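PDB 5V9X: ATP-dependent DNA helicase from Mycobacterium smegmatis, which unwinds RNA:DNA hybrids as a 3'-to-5' helicase, probably by ATP-driven movement along a single DNA strand. Local coordinates for residues Ile437-Val441 / Ala632-Thr637. Sequence-based numbering, arbitrary orientation.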
# COMPACT_ATOMS: atom_id res chain seq x y z
N ILE A 437 1.51 7.87 20.25
CA ILE A 437 1.04 9.05 19.53
C ILE A 437 0.60 8.66 18.12
O ILE A 437 -0.40 9.18 17.60
CB ILE A 437 2.14 10.13 19.50
CG1 ILE A 437 2.46 10.59 20.92
CG2 ILE A 437 1.71 11.30 18.63
CD1 ILE A 437 3.73 11.41 21.01
N GLY A 438 1.33 7.74 17.49
CA GLY A 438 0.95 7.30 16.15
C GLY A 438 -0.41 6.63 16.12
O GLY A 438 -1.22 6.89 15.23
N CYS A 439 -0.67 5.75 17.08
CA CYS A 439 -1.97 5.08 17.15
C CYS A 439 -3.08 6.07 17.48
O CYS A 439 -4.20 5.96 16.96
CB CYS A 439 -1.94 3.95 18.17
SG CYS A 439 -0.74 2.65 17.83
N ALA A 440 -2.80 7.04 18.35
CA ALA A 440 -3.82 8.01 18.75
C ALA A 440 -4.25 8.88 17.57
O ALA A 440 -5.45 9.01 17.29
CB ALA A 440 -3.31 8.87 19.90
N VAL A 441 -3.28 9.48 16.87
CA VAL A 441 -3.61 10.27 15.69
C VAL A 441 -4.36 9.42 14.67
O VAL A 441 -5.31 9.89 14.03
CB VAL A 441 -2.33 10.89 15.08
CG1 VAL A 441 -2.65 11.60 13.78
CG2 VAL A 441 -1.69 11.84 16.07
N ALA A 632 -0.80 16.59 11.00
CA ALA A 632 -1.78 16.21 12.01
C ALA A 632 -1.11 15.64 13.25
O ALA A 632 -1.62 15.81 14.37
CB ALA A 632 -2.77 15.20 11.43
N VAL A 633 0.03 14.96 13.09
CA VAL A 633 0.73 14.38 14.23
C VAL A 633 1.29 15.48 15.13
O VAL A 633 1.16 15.43 16.35
CB VAL A 633 1.84 13.43 13.75
CG1 VAL A 633 2.81 13.13 14.88
CG2 VAL A 633 1.24 12.14 13.20
N GLY A 634 1.90 16.50 14.52
CA GLY A 634 2.44 17.60 15.32
C GLY A 634 1.36 18.42 15.99
O GLY A 634 1.50 18.82 17.15
N ALA A 635 0.27 18.70 15.26
CA ALA A 635 -0.84 19.44 15.85
C ALA A 635 -1.48 18.67 17.00
O ALA A 635 -2.00 19.29 17.94
CB ALA A 635 -1.88 19.76 14.78
N PHE A 636 -1.45 17.34 16.95
CA PHE A 636 -1.92 16.55 18.08
C PHE A 636 -0.95 16.63 19.25
O PHE A 636 -1.38 16.79 20.40
CB PHE A 636 -2.12 15.09 17.64
CG PHE A 636 -2.34 14.13 18.78
CD1 PHE A 636 -3.63 13.82 19.20
CD2 PHE A 636 -1.27 13.51 19.42
CE1 PHE A 636 -3.83 12.93 20.24
CE2 PHE A 636 -1.48 12.63 20.46
CZ PHE A 636 -2.76 12.33 20.87
N THR A 637 0.35 16.52 18.98
CA THR A 637 1.34 16.57 20.05
C THR A 637 1.34 17.93 20.73
O THR A 637 1.34 18.02 21.97
CB THR A 637 2.72 16.24 19.49
OG1 THR A 637 2.71 14.93 18.90
CG2 THR A 637 3.76 16.28 20.60
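Val633, whose side chain packs against Ile437 and Val441 of the facing helix, has its carbonyl oxygen gripped twice by Thr637: Thr637 OG1 donates to Val633 O at 3.0 Å and the backbone N of Thr637 donates as well. The two donors arrive from opposite faces of the carbonyl plane, the hydroxyl standing 36° out of it. The hydroxyl spends its hydrogen on its own helix, and Thr637 OG1 lies 3.8 Å from Ile437 CG2, in van der Waals contact with that methyl.

No hydrogen bond joins segments 437-441 and 632-637; apolar side chains carry the contact. Phe636 reaches across with CG anti to its backbone N (chi1 169°), which sends the ring out toward the other helix. Three groups are spread along the ring, all meeting it obliquely: Val441 CG2 sits at the root, 3.6 Å from Phe636 CG, Ile437 CG2 lies beside CD2 and CE2, and Ala440 CB touches Phe636 CZ at 3.6 Å at the far end. Val441 and Phe636 run past each other in opposite directions, and Val441 CG2 touches both CB and CG of Phe636, where the ring leaves its helix. The other branch, Val441 CG1, approaches Val633 CG2 at 4.0 Å, the two valines crossing at about a right angle, and also borders Ala632 CB. Leu665 of helix 661-676 packs against both Ile437 and Phe636, extending the apolar cluster to a third helix.

The axes of the two segments approach to 10.0 Å at 103°, a near-perpendicular helix-helix crossing in a buried apolar core. It links helix 433-448, which follows strand 424-429 of the seven-stranded RecA-like sheet, to helix 627-640, which comes shortly before strand 657-659 joins the edge of that sheet.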